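Local structure of alanine dehydrogenase (Archaeoglobus fulgidus, 1OMO) at residues A[4-9]-A[97-102]; A[39-44]-A[52-57]; A[65-70]-A[79-84]. The protein catalyses the reversible NAD(+)-dependent oxidative deamination of L-alanine to pyruvate, working as a homodimer and not accepting NADP(+) in place of NAD(+). All coordinates share one frame; numbering follows the deposited sequence.

Neighbouring strands of one mixed sheet can do quite different work, and these three contacts illustrate it. Contacts 1 and 3 are buried, whereas contact 2 is partly buried, at the edge strand 42-45. Contact 1 is a parallel pairing, mostly apolar, that ends in a polar turn before a helix; contacts 2 and 3 are antiparallel. Contact 2 adds water bridges and charged side chains near the NAD site, and contact 3 carries Lys65, the inferred proton donor/acceptor. Backbone bonds tie contact 3 to both others: Ala101 to Ala83 on one flank, Arg52 and Met54 to Val67 and Lys65 on the other. All three touch the second subunit.

Contact 1 of 3, residues A[4-9]-A[97-102]; sequences LILTQE and AVMDAT
The carboxylate of Asp100 and the amide of Gln8 lie with their planes 28° apart, but the contact runs through the aliphatic part of the glutamine: Gln8 CB sits 3.5 Å from Asp100 CG. The extended glutamine chain carries its amide past the carboxylate to Glu12, which accepts from NE2. Asp100 OD1 is gripped twice. Thr102 N, 2.8 Å from OD1 of Asp100, comes from above the carboxylate plane, 57° out of it, and makes an Asx turn; Thr102 OG1, also 2.8 Å from Asp100 OD1, meets the syn lone pair of that oxygen. With Tyr103 N bound to OD2, the acid accepts from two backbone N-H groups at the start of helix 102-120, a place that would probably stabilise its negative charge.

Behind this polar end the strands run parallel. Val98 is bonded through both its own N and its own O, the N 2.9 Å from Leu4 O and the O 3.0 Å from Leu6 N, and Asp100 N closes the series on Leu6 O. On one face of the sheet Ile5, with CG1 anti to the carbonyl carbon (chi1 -60°), brings CD1 to 3.7 Å from Val98 CB. On the other, Leu6 CB meets Met99 CB at 3.9 Å, and Leu4 CB faces Ala97 CB.

Strand 3-6 is thus held between strands 95-100 and 315-317, while strand 95-100 continues to strand 83-88. Helix 294-311 covers the Leu4, Leu6 and Met99 face through Tyr305, Val304 and Ala308; Ile317 and Phe319 of the second subunit pack on Ile5 and Val98.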
ATOM      1  N   LEU A   4      11.832  -3.010  14.980  1.00 22.24           N
ATOM      2  CA  LEU A   4      13.223  -3.197  14.556  1.00 21.99           C
ATOM      3  C   LEU A   4      13.452  -2.433  13.235  1.00 21.49           C
ATOM      4  O   LEU A   4      12.600  -2.463  12.342  1.00 22.61           O
ATOM      5  CB  LEU A   4      13.483  -4.700  14.366  1.00 20.81           C
ATOM      6  CG  LEU A   4      14.854  -5.244  14.021  1.00 21.97           C
ATOM      7  CD1 LEU A   4      15.741  -5.128  15.227  1.00 22.05           C
ATOM      8  CD2 LEU A   4      14.741  -6.678  13.551  1.00 21.77           C
ATOM      9  N   ILE A   5      14.570  -1.717  13.136  1.00 20.75           N
ATOM     10  CA  ILE A   5      14.921  -0.963  11.925  1.00 19.87           C
ATOM     11  C   ILE A   5      16.123  -1.651  11.285  1.00 21.06           C
ATOM     12  O   ILE A   5      17.147  -1.835  11.943  1.00 20.85           O
ATOM     13  CB  ILE A   5      15.268   0.517  12.265  1.00 19.07           C
ATOM     14  CG1 ILE A   5      14.053   1.182  12.937  1.00 19.32           C
ATOM     15  CG2 ILE A   5      15.587   1.311  10.997  1.00 15.71           C
ATOM     16  CD1 ILE A   5      12.760   1.086  12.112  1.00 16.27           C
ATOM     17  N   LEU A   6      15.983  -2.070  10.024  1.00 22.85           N
ATOM     18  CA  LEU A   6      17.075  -2.748   9.321  1.00 22.35           C
ATOM     19  C   LEU A   6      17.507  -2.029   8.052  1.00 24.62           C
ATOM     20  O   LEU A   6      16.699  -1.715   7.156  1.00 25.99           O
ATOM     21  CB  LEU A   6      16.700  -4.184   8.982  1.00 21.14           C
ATOM     22  CG  LEU A   6      16.626  -5.203  10.122  1.00 21.49           C
ATOM     23  CD1 LEU A   6      16.203  -6.521   9.529  1.00 23.30           C
ATOM     24  CD2 LEU A   6      17.963  -5.364  10.841  1.00 15.68           C
ATOM     25  N   THR A   7      18.802  -1.762   8.007  1.00 23.84           N
ATOM     26  CA  THR A   7      19.450  -1.074   6.905  1.00 26.38           C
ATOM     27  C   THR A   7      19.805  -2.029   5.756  1.00 26.28           C
ATOM     28  O   THR A   7      19.866  -3.246   5.950  1.00 24.78           O
ATOM     29  CB  THR A   7      20.760  -0.471   7.369  1.00 29.52           C
ATOM     30  OG1 THR A   7      21.697  -1.514   7.578  1.00 38.87           O
ATOM     31  CG2 THR A   7      20.609   0.127   8.699  1.00 27.22           C
ATOM     32  N   GLN A   8      20.089  -1.488   4.573  1.00 24.58           N
ATOM     33  CA  GLN A   8      20.443  -2.364   3.468  1.00 25.33           C
ATOM     34  C   GLN A   8      21.680  -3.197   3.804  1.00 25.63           C
ATOM     35  O   GLN A   8      21.700  -4.408   3.569  1.00 26.15           O
ATOM     36  CB  GLN A   8      20.694  -1.571   2.193  1.00 25.91           C
ATOM     37  CG  GLN A   8      20.967  -2.459   0.987  1.00 25.89           C
ATOM     38  CD  GLN A   8      21.363  -1.666  -0.229  1.00 26.03           C
ATOM     39  OE1 GLN A   8      21.034  -0.479  -0.346  1.00 28.57           O
ATOM     40  NE2 GLN A   8      22.065  -2.314  -1.154  1.00 25.29           N
ATOM     41  N   GLU A   9      22.701  -2.559   4.364  1.00 27.36           N
ATOM     42  CA  GLU A   9      23.923  -3.264   4.730  1.00 29.92           C
ATOM     43  C   GLU A   9      23.589  -4.395   5.696  1.00 28.99           C
ATOM     44  O   GLU A   9      24.109  -5.497   5.561  1.00 30.43           O
ATOM     45  CB  GLU A   9      24.941  -2.296   5.358  1.00 33.76           C
ATOM     46  CG  GLU A   9      26.275  -2.933   5.759  1.00 42.64           C
ATOM     47  CD  GLU A   9      27.486  -1.971   5.670  1.00 47.08           C
ATOM     48  OE1 GLU A   9      27.435  -0.848   6.241  1.00 47.47           O
ATOM     49  OE2 GLU A   9      28.498  -2.358   5.026  1.00 48.98           O
ATOM     50  N   ALA A  97       8.851  -4.724  12.052  1.00 22.03           N
ATOM     51  CA  ALA A  97      10.093  -4.197  11.488  1.00 21.45           C
ATOM     52  C   ALA A  97       9.861  -3.308  10.263  1.00 21.11           C
ATOM     53  O   ALA A  97       8.830  -3.415   9.574  1.00 21.21           O
ATOM     54  CB  ALA A  97      11.021  -5.380  11.097  1.00 18.53           C
ATOM     55  N   VAL A  98      10.814  -2.420  10.026  1.00 18.83           N
ATOM     56  CA  VAL A  98      10.821  -1.541   8.869  1.00 17.46           C
ATOM     57  C   VAL A  98      12.218  -1.817   8.360  1.00 19.00           C
ATOM     58  O   VAL A  98      13.200  -1.509   9.047  1.00 18.73           O
ATOM     59  CB  VAL A  98      10.708  -0.046   9.246  1.00 18.53           C
ATOM     60  CG1 VAL A  98      10.959   0.804   8.007  1.00 15.61           C
ATOM     61  CG2 VAL A  98       9.313   0.270   9.803  1.00 15.01           C
ATOM     62  N   MET A  99      12.308  -2.436   7.178  1.00 21.18           N
ATOM     63  CA  MET A  99      13.596  -2.813   6.570  1.00 19.31           C
ATOM     64  C   MET A  99      13.804  -2.334   5.143  1.00 17.58           C
ATOM     65  O   MET A  99      12.861  -2.044   4.403  1.00 16.83           O
ATOM     66  CB  MET A  99      13.754  -4.320   6.392  1.00 22.35           C
ATOM     67  CG  MET A  99      12.684  -5.157   5.813  1.00 30.22           C
ATOM     68  SD  MET A  99      13.266  -6.871   6.132  1.00 27.44           S
ATOM     69  CE  MET A  99      12.577  -7.003   7.758  1.00 33.61           C
ATOM     70  N   ASP A 100      15.061  -2.349   4.740  1.00 16.72           N
ATOM     71  CA  ASP A 100      15.395  -2.034   3.374  1.00 17.94           C
ATOM     72  C   ASP A 100      14.933  -3.257   2.591  1.00 18.20           C
ATOM     73  O   ASP A 100      15.177  -4.403   2.998  1.00 21.02           O
ATOM     74  CB  ASP A 100      16.904  -1.923   3.158  1.00 16.50           C
ATOM     75  CG  ASP A 100      17.268  -2.009   1.670  1.00 17.70           C
ATOM     76  OD1 ASP A 100      16.732  -1.202   0.913  1.00 20.70           O
ATOM     77  OD2 ASP A 100      18.057  -2.868   1.241  1.00 15.74           O
ATOM     78  N   ALA A 101      14.254  -3.034   1.489  1.00 16.29           N
ATOM     79  CA  ALA A 101      13.843  -4.143   0.644  1.00 17.64           C
ATOM     80  C   ALA A 101      14.495  -3.911  -0.738  1.00 16.88           C
ATOM     81  O   ALA A 101      14.110  -4.548  -1.727  1.00 17.62           O
ATOM     82  CB  ALA A 101      12.314  -4.206   0.523  1.00 11.49           C
ATOM     83  N   THR A 102      15.489  -3.016  -0.803  1.00 17.97           N
ATOM     84  CA  THR A 102      16.109  -2.723  -2.100  1.00 18.39           C
ATOM     85  C   THR A 102      16.901  -3.935  -2.527  1.00 18.50           C
ATOM     86  O   THR A 102      16.717  -4.472  -3.603  1.00 19.25           O
ATOM     87  CB  THR A 102      17.033  -1.475  -2.062  1.00 19.23           C
ATOM     88  OG1 THR A 102      16.271  -0.317  -1.698  1.00 19.53           O
ATOM     89  CG2 THR A 102      17.659  -1.220  -3.467  1.00 19.95           C
TER

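Contact 2 of 3, residues A[39-44]-A[52-57]; sequences PPKVYL and RAMPAH
Tyr43 and Arg52 meet because both turn CG anti to the carbonyl carbon, with chi1 of -60° and -58°, and the arginine then runs straight from CG to NE. The tyrosine thereby sets CE1 over one face of the guanidinium, while Arg52 NE comes to the edge of the ring, 3.5 Å from Tyr43 CE1. Ring and guanidinium planes are 60° apart, which makes this an edge contact and not a stack. Asp50 forms a salt bridge with NE of Arg52, which helps to hold the group in place.

Lys41 lies alongside Met54, its CE 3.7 Å from Met54 CE, and its extended chain ends at the carbonyl of Thr291. One water binds Lys41 NZ and, 2.9 Å from Arg52 NH2, occupies the guanidinium edge in its plane; it bridges the two cationic ends. A second water joins the carbonyls of Pro39 and Pro55, donating to Pro39 O at 2.7 Å and to Pro55 O at 3.0 Å.

On the other face Val42 packs on Ala53, and their backbones form a hydrogen-bonded pair, with Val42 N 3.1 Å from Ala53 O and Ala53 N 2.9 Å from Val42 O. Such reciprocal bonding marks an antiparallel pair; as strands 42-45 and 50-58 follow each other in the chain, they form a beta hairpin, which brings Arg52 beside the NAD-binding Asp219 and Met54 beside Lys65.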
ATOM      1  N   PRO A  39      -3.098  -8.862  -2.705  1.00 31.07           N
ATOM      2  CA  PRO A  39      -3.852  -7.954  -3.562  1.00 29.42           C
ATOM      3  C   PRO A  39      -2.970  -7.488  -4.706  1.00 30.12           C
ATOM      4  O   PRO A  39      -1.751  -7.631  -4.667  1.00 28.45           O
ATOM      5  CB  PRO A  39      -4.185  -6.795  -2.629  1.00 30.41           C
ATOM      6  CG  PRO A  39      -4.314  -7.464  -1.288  1.00 29.53           C
ATOM      7  CD  PRO A  39      -3.102  -8.376  -1.312  1.00 31.41           C
ATOM      8  N   PRO A  40      -3.585  -6.952  -5.764  1.00 29.38           N
ATOM      9  CA  PRO A  40      -2.862  -6.439  -6.932  1.00 28.89           C
ATOM     10  C   PRO A  40      -1.941  -5.292  -6.440  1.00 28.35           C
ATOM     11  O   PRO A  40      -2.218  -4.677  -5.398  1.00 29.01           O
ATOM     12  CB  PRO A  40      -3.990  -5.888  -7.811  1.00 30.12           C
ATOM     13  CG  PRO A  40      -5.157  -6.778  -7.456  1.00 29.65           C
ATOM     14  CD  PRO A  40      -5.045  -6.898  -5.968  1.00 29.96           C
ATOM     15  N   LYS A  41      -0.868  -4.997  -7.169  1.00 26.89           N
ATOM     16  CA  LYS A  41       0.015  -3.906  -6.787  1.00 25.80           C
ATOM     17  C   LYS A  41      -0.741  -2.596  -7.014  1.00 26.27           C
ATOM     18  O   LYS A  41      -1.604  -2.519  -7.886  1.00 24.82           O
ATOM     19  CB  LYS A  41       1.275  -3.886  -7.659  1.00 25.90           C
ATOM     20  CG  LYS A  41       2.067  -5.164  -7.726  1.00 23.14           C
ATOM     21  CD  LYS A  41       3.251  -4.998  -8.689  1.00 21.60           C
ATOM     22  CE  LYS A  41       4.084  -6.272  -8.708  1.00 20.98           C
ATOM     23  NZ  LYS A  41       5.294  -6.139  -9.548  1.00 21.38           N
ATOM     24  N   VAL A  42      -0.424  -1.567  -6.241  1.00 27.02           N
ATOM     25  CA  VAL A  42      -1.100  -0.293  -6.425  1.00 29.17           C
ATOM     26  C   VAL A  42      -0.074   0.690  -6.900  1.00 31.11           C
ATOM     27  O   VAL A  42       1.012   0.783  -6.330  1.00 34.04           O
ATOM     28  CB  VAL A  42      -1.713   0.204  -5.147  1.00 28.54           C
ATOM     29  CG1 VAL A  42      -2.456   1.505  -5.402  1.00 28.29           C
ATOM     30  CG2 VAL A  42      -2.656  -0.839  -4.625  1.00 26.86           C
ATOM     31  N   TYR A  43      -0.408   1.411  -7.964  1.00 32.79           N
ATOM     32  CA  TYR A  43       0.510   2.377  -8.552  1.00 33.19           C
ATOM     33  C   TYR A  43       0.108   3.799  -8.281  1.00 32.03           C
ATOM     34  O   TYR A  43      -1.068   4.132  -8.245  1.00 33.10           O
ATOM     35  CB  TYR A  43       0.556   2.206 -10.062  1.00 34.64           C
ATOM     36  CG  TYR A  43       1.003   0.856 -10.542  1.00 35.42           C
ATOM     37  CD1 TYR A  43       2.353   0.599 -10.809  1.00 37.78           C
ATOM     38  CD2 TYR A  43       0.088  -0.165 -10.725  1.00 35.70           C
ATOM     39  CE1 TYR A  43       2.770  -0.657 -11.248  1.00 37.94           C
ATOM     40  CE2 TYR A  43       0.490  -1.411 -11.160  1.00 37.64           C
ATOM     41  CZ  TYR A  43       1.832  -1.650 -11.419  1.00 37.27           C
ATOM     42  OH  TYR A  43       2.244  -2.885 -11.834  1.00 37.77           O
ATOM     43  N   LEU A  44       1.110   4.631  -8.096  1.00 31.30           N
ATOM     44  CA  LEU A  44       0.932   6.048  -7.891  1.00 30.02           C
ATOM     45  C   LEU A  44       1.873   6.530  -8.984  1.00 31.95           C
ATOM     46  O   LEU A  44       3.095   6.452  -8.823  1.00 33.11           O
ATOM     47  CB  LEU A  44       1.463   6.444  -6.525  1.00 28.21           C
ATOM     48  CG  LEU A  44       0.691   7.498  -5.734  1.00 28.31           C
ATOM     49  CD1 LEU A  44      -0.806   7.262  -5.895  1.00 25.30           C
ATOM     50  CD2 LEU A  44       1.126   7.437  -4.261  1.00 25.10           C
ATOM     51  N   ARG A  52       4.987   2.055  -5.920  1.00 18.94           N
ATOM     52  CA  ARG A  52       4.088   0.907  -5.919  1.00 19.76           C
ATOM     53  C   ARG A  52       3.988   0.322  -4.535  1.00 19.05           C
ATOM     54  O   ARG A  52       4.994   0.215  -3.850  1.00 18.90           O
ATOM     55  CB  ARG A  52       4.621  -0.185  -6.838  1.00 19.75           C
ATOM     56  CG  ARG A  52       4.812   0.291  -8.228  1.00 25.72           C
ATOM     57  CD  ARG A  52       5.560  -0.716  -9.081  1.00 29.67           C
ATOM     58  NE  ARG A  52       6.056  -0.053 -10.278  1.00 33.60           N
ATOM     59  CZ  ARG A  52       6.779  -0.634 -11.222  1.00 36.35           C
ATOM     60  NH1 ARG A  52       7.179   0.075 -12.271  1.00 36.97           N
ATOM     61  NH2 ARG A  52       7.095  -1.917 -11.119  1.00 38.02           N
ATOM     62  N   ALA A  53       2.777  -0.074  -4.149  1.00 19.62           N
ATOM     63  CA  ALA A  53       2.509  -0.696  -2.855  1.00 18.13           C
ATOM     64  C   ALA A  53       2.282  -2.171  -3.150  1.00 18.42           C
ATOM     65  O   ALA A  53       1.449  -2.529  -4.002  1.00 19.66           O
ATOM     66  CB  ALA A  53       1.275  -0.104  -2.253  1.00 16.61           C
ATOM     67  N   MET A  54       2.988  -3.035  -2.433  1.00 16.92           N
ATOM     68  CA  MET A  54       2.852  -4.468  -2.668  1.00 16.95           C
ATOM     69  C   MET A  54       2.616  -5.201  -1.342  1.00 16.50           C
ATOM     70  O   MET A  54       3.559  -5.632  -0.708  1.00 16.93           O
ATOM     71  CB  MET A  54       4.132  -4.994  -3.347  1.00 15.01           C
ATOM     72  CG  MET A  54       4.495  -4.264  -4.647  1.00 18.07           C
ATOM     73  SD  MET A  54       6.019  -4.798  -5.464  1.00 20.71           S
ATOM     74  CE  MET A  54       5.802  -6.594  -5.461  1.00 14.31           C
ATOM     75  N   PRO A  55       1.355  -5.333  -0.902  1.00 16.83           N
ATOM     76  CA  PRO A  55       1.065  -6.023   0.371  1.00 19.20           C
ATOM     77  C   PRO A  55       0.827  -7.509   0.204  1.00 19.44           C
ATOM     78  O   PRO A  55       0.377  -7.940  -0.838  1.00 20.99           O
ATOM     79  CB  PRO A  55      -0.193  -5.312   0.871  1.00 18.32           C
ATOM     80  CG  PRO A  55      -0.922  -5.068  -0.409  1.00 17.23           C
ATOM     81  CD  PRO A  55       0.153  -4.633  -1.398  1.00 15.67           C
ATOM     82  N   ALA A  56       1.128  -8.288   1.233  1.00 20.47           N
ATOM     83  CA  ALA A  56       0.919  -9.734   1.184  1.00 20.95           C
ATOM     84  C   ALA A  56       0.898 -10.387   2.560  1.00 21.26           C
ATOM     85  O   ALA A  56       1.493  -9.894   3.502  1.00 23.26           O
ATOM     86  CB  ALA A  56       1.991 -10.398   0.324  1.00 19.66           C
ATOM     87  N   HIS A  57       0.236 -11.523   2.652  1.00 21.16           N
ATOM     88  CA  HIS A  57       0.140 -12.268   3.884  1.00 21.91           C
ATOM     89  C   HIS A  57       0.367 -13.761   3.612  1.00 23.33           C
ATOM     90  O   HIS A  57      -0.316 -14.351   2.736  1.00 22.01           O
ATOM     91  CB  HIS A  57      -1.256 -12.068   4.470  1.00 22.42           C
ATOM     92  CG  HIS A  57      -1.550 -12.918   5.667  1.00 22.58           C
ATOM     93  ND1 HIS A  57      -2.827 -13.319   5.994  1.00 24.23           N
ATOM     94  CD2 HIS A  57      -0.743 -13.431   6.623  1.00 23.68           C
ATOM     95  CE1 HIS A  57      -2.792 -14.047   7.094  1.00 23.03           C
ATOM     96  NE2 HIS A  57      -1.538 -14.132   7.496  1.00 23.82           N
TER
HETATM   97  O   HOH W   1       0.744  -7.219  -3.711  1.00 23.38           O
HETATM   98  O   HOH W   2       7.254  -4.104  -9.149  1.00 19.89           O

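Contact 3 of 3, residues A[65-70]-A[79-84]; sequences KWVNSH and PTVMAL
Thr80 opens the pairing: Thr80 O accepts from His70 N at 3.0 Å, and the threonine methyl CG2 also lies near Ser69 OG. Val81 follows, its CG1 3.7 Å from Val67 CG1, while its CA-H points at Asn68 O. At Met82 the backbone N of Asn68 donates to Met82 O at 3.2 Å, almost in line with the C=O bond. The Asn68 side chain, its CG lodged between backbone N and carbonyl carbon (chi1 86°), leans over the Met82 backbone. Replacing Asn68 by an alanine is likely to leave a gap beside the Met82 backbone, where the side chain now packs.

At Ala83 the packing tightens: its CB stands 3.4 Å from Val67 CG1, and the valine's chi1 of -139° is off a staggered position. Leu84 then makes the reciprocal bonds of a hydrogen-bonded pair. Trp66 N reaches Leu84 O at 2.9 Å, whereas Leu84 N lies 3.3 Å from Trp66 O and 43° above the carbonyl plane, the longer bond of the two.

Strand 61-69 is flanked by strand 50-58, while Ala83 bonds to Ala101 after strand 95-100. From here Lys65 reaches out to Asp297 of helix 294-311 and Thr105 of helix 102-120, and Trp66 and His70 bond to Asn88 and Pro90 of the second subunit.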
ATOM      1  N   LYS A  65       5.354  -3.701   0.900  1.00 15.31           N
ATOM      2  CA  LYS A  65       6.567  -3.140   0.328  1.00 14.33           C
ATOM      3  C   LYS A  65       6.119  -1.905  -0.464  1.00 16.45           C
ATOM      4  O   LYS A  65       5.094  -1.941  -1.167  1.00 15.38           O
ATOM      5  CB  LYS A  65       7.277  -4.128  -0.611  1.00 17.18           C
ATOM      6  CG  LYS A  65       8.719  -3.717  -0.902  1.00 16.85           C
ATOM      7  CD  LYS A  65       9.434  -4.655  -1.867  1.00 21.42           C
ATOM      8  CE  LYS A  65       8.900  -4.514  -3.310  1.00 21.92           C
ATOM      9  NZ  LYS A  65       9.644  -5.422  -4.198  1.00 20.96           N
ATOM     10  N   TRP A  66       6.875  -0.820  -0.311  1.00 15.97           N
ATOM     11  CA  TRP A  66       6.596   0.453  -0.988  1.00 15.64           C
ATOM     12  C   TRP A  66       7.888   0.805  -1.758  1.00 14.87           C
ATOM     13  O   TRP A  66       8.878   1.225  -1.170  1.00 14.00           O
ATOM     14  CB  TRP A  66       6.236   1.483   0.081  1.00 14.35           C
ATOM     15  CG  TRP A  66       5.841   2.844  -0.358  1.00 13.05           C
ATOM     16  CD1 TRP A  66       6.345   4.009   0.126  1.00 13.22           C
ATOM     17  CD2 TRP A  66       4.774   3.207  -1.243  1.00 12.19           C
ATOM     18  NE1 TRP A  66       5.660   5.077  -0.385  1.00 13.76           N
ATOM     19  CE2 TRP A  66       4.687   4.616  -1.238  1.00 14.56           C
ATOM     20  CE3 TRP A  66       3.884   2.478  -2.050  1.00 15.70           C
ATOM     21  CZ2 TRP A  66       3.730   5.327  -2.003  1.00 12.50           C
ATOM     22  CZ3 TRP A  66       2.933   3.172  -2.817  1.00 15.25           C
ATOM     23  CH2 TRP A  66       2.872   4.589  -2.786  1.00 14.24           C
ATOM     24  N   VAL A  67       7.868   0.539  -3.065  1.00 16.64           N
ATOM     25  CA  VAL A  67       8.995   0.719  -4.006  1.00 17.80           C
ATOM     26  C   VAL A  67       8.772   1.816  -5.025  1.00 18.22           C
ATOM     27  O   VAL A  67       7.663   1.982  -5.520  1.00 19.74           O
ATOM     28  CB  VAL A  67       9.180  -0.468  -4.947  1.00 18.16           C
ATOM     29  CG1 VAL A  67      10.613  -0.766  -5.108  1.00 15.82           C
ATOM     30  CG2 VAL A  67       8.326  -1.625  -4.516  1.00 20.24           C
ATOM     31  N   ASN A  68       9.843   2.492  -5.410  1.00 18.88           N
ATOM     32  CA  ASN A  68       9.730   3.541  -6.412  1.00 21.20           C
ATOM     33  C   ASN A  68      10.631   3.223  -7.627  1.00 24.37           C
ATOM     34  O   ASN A  68      11.519   2.360  -7.572  1.00 20.43           O
ATOM     35  CB  ASN A  68      10.192   4.852  -5.845  1.00 18.63           C
ATOM     36  CG  ASN A  68      11.665   5.014  -5.988  1.00 19.42           C
ATOM     37  OD1 ASN A  68      12.146   5.724  -6.884  1.00 21.40           O
ATOM     38  ND2 ASN A  68      12.406   4.343  -5.135  1.00 14.30           N
ATOM     39  N   SER A  69      10.426   3.968  -8.708  1.00 26.61           N
ATOM     40  CA  SER A  69      11.224   3.765  -9.905  1.00 28.07           C
ATOM     41  C   SER A  69      11.405   5.108 -10.607  1.00 27.79           C
ATOM     42  O   SER A  69      10.541   5.530 -11.366  1.00 27.99           O
ATOM     43  CB  SER A  69      10.517   2.765 -10.816  1.00 27.64           C
ATOM     44  OG  SER A  69      11.279   2.527 -11.965  1.00 31.16           O
ATOM     45  N   HIS A  70      12.522   5.775 -10.327  1.00 27.85           N
ATOM     46  CA  HIS A  70      12.835   7.058 -10.939  1.00 29.31           C
ATOM     47  C   HIS A  70      14.179   7.094 -11.759  1.00 31.11           C
ATOM     48  O   HIS A  70      15.265   7.417 -11.235  1.00 26.97           O
ATOM     49  CB  HIS A  70      12.836   8.152  -9.868  1.00 30.70           C
ATOM     50  CG  HIS A  70      11.474   8.489  -9.340  1.00 31.61           C
ATOM     51  ND1 HIS A  70      10.709   7.599  -8.617  1.00 31.12           N
ATOM     52  CD2 HIS A  70      10.744   9.629  -9.418  1.00 32.57           C
ATOM     53  CE1 HIS A  70       9.572   8.172  -8.271  1.00 28.29           C
ATOM     54  NE2 HIS A  70       9.566   9.403  -8.742  1.00 30.26           N
ATOM     55  N   PRO A  79      19.953   5.812  -6.445  1.00 30.13           N
ATOM     56  CA  PRO A  79      19.542   4.579  -7.118  1.00 28.62           C
ATOM     57  C   PRO A  79      18.214   4.799  -7.803  1.00 27.55           C
ATOM     58  O   PRO A  79      17.406   5.588  -7.354  1.00 28.98           O
ATOM     59  CB  PRO A  79      19.397   3.580  -5.970  1.00 27.49           C
ATOM     60  CG  PRO A  79      20.279   4.114  -4.908  1.00 28.90           C
ATOM     61  CD  PRO A  79      20.027   5.606  -4.989  1.00 30.00           C
ATOM     62  N   THR A  80      17.964   4.049  -8.854  1.00 27.83           N
ATOM     63  CA  THR A  80      16.721   4.161  -9.579  1.00 28.36           C
ATOM     64  C   THR A  80      15.556   3.582  -8.752  1.00 28.72           C
ATOM     65  O   THR A  80      14.423   4.075  -8.802  1.00 25.22           O
ATOM     66  CB  THR A  80      16.849   3.403 -10.940  1.00 29.90           C
ATOM     67  OG1 THR A  80      17.653   4.187 -11.835  1.00 35.75           O
ATOM     68  CG2 THR A  80      15.481   3.138 -11.589  1.00 28.06           C
ATOM     69  N   VAL A  81      15.877   2.544  -7.982  1.00 27.65           N
ATOM     70  CA  VAL A  81      14.919   1.800  -7.185  1.00 26.07           C
ATOM     71  C   VAL A  81      15.351   1.767  -5.721  1.00 25.87           C
ATOM     72  O   VAL A  81      16.490   1.406  -5.398  1.00 26.16           O
ATOM     73  CB  VAL A  81      14.854   0.351  -7.715  1.00 26.27           C
ATOM     74  CG1 VAL A  81      13.817  -0.471  -6.986  1.00 26.24           C
ATOM     75  CG2 VAL A  81      14.567   0.376  -9.197  1.00 27.72           C
ATOM     76  N   MET A  82      14.441   2.169  -4.841  1.00 24.14           N
ATOM     77  CA  MET A  82      14.663   2.132  -3.404  1.00 21.52           C
ATOM     78  C   MET A  82      13.372   1.489  -2.891  1.00 20.04           C
ATOM     79  O   MET A  82      12.282   1.747  -3.412  1.00 17.90           O
ATOM     80  CB  MET A  82      14.838   3.535  -2.835  1.00 22.57           C
ATOM     81  CG  MET A  82      16.213   4.161  -3.074  1.00 25.66           C
ATOM     82  SD  MET A  82      16.191   5.961  -2.740  1.00 31.43           S
ATOM     83  CE  MET A  82      15.445   6.502  -4.270  1.00 28.32           C
ATOM     84  N   ALA A  83      13.487   0.591  -1.921  1.00 17.96           N
ATOM     85  CA  ALA A  83      12.285  -0.035  -1.387  1.00 17.54           C
ATOM     86  C   ALA A  83      12.367  -0.238   0.108  1.00 17.26           C
ATOM     87  O   ALA A  83      13.451  -0.488   0.660  1.00 16.73           O
ATOM     88  CB  ALA A  83      11.979  -1.374  -2.094  1.00 12.64           C
ATOM     89  N   LEU A  84      11.204  -0.110   0.743  1.00 16.61           N
ATOM     90  CA  LEU A  84      11.051  -0.271   2.173  1.00 15.75           C
ATOM     91  C   LEU A  84       9.919  -1.237   2.410  1.00 15.04           C
ATOM     92  O   LEU A  84       8.861  -1.133   1.768  1.00 16.85           O
ATOM     93  CB  LEU A  84      10.688   1.040   2.843  1.00 11.87           C
ATOM     94  CG  LEU A  84      11.774   2.080   3.019  1.00 11.53           C
ATOM     95  CD1 LEU A  84      11.186   3.290   3.801  1.00  9.56           C
ATOM     96  CD2 LEU A  84      12.969   1.447   3.734  1.00  9.69           C
TER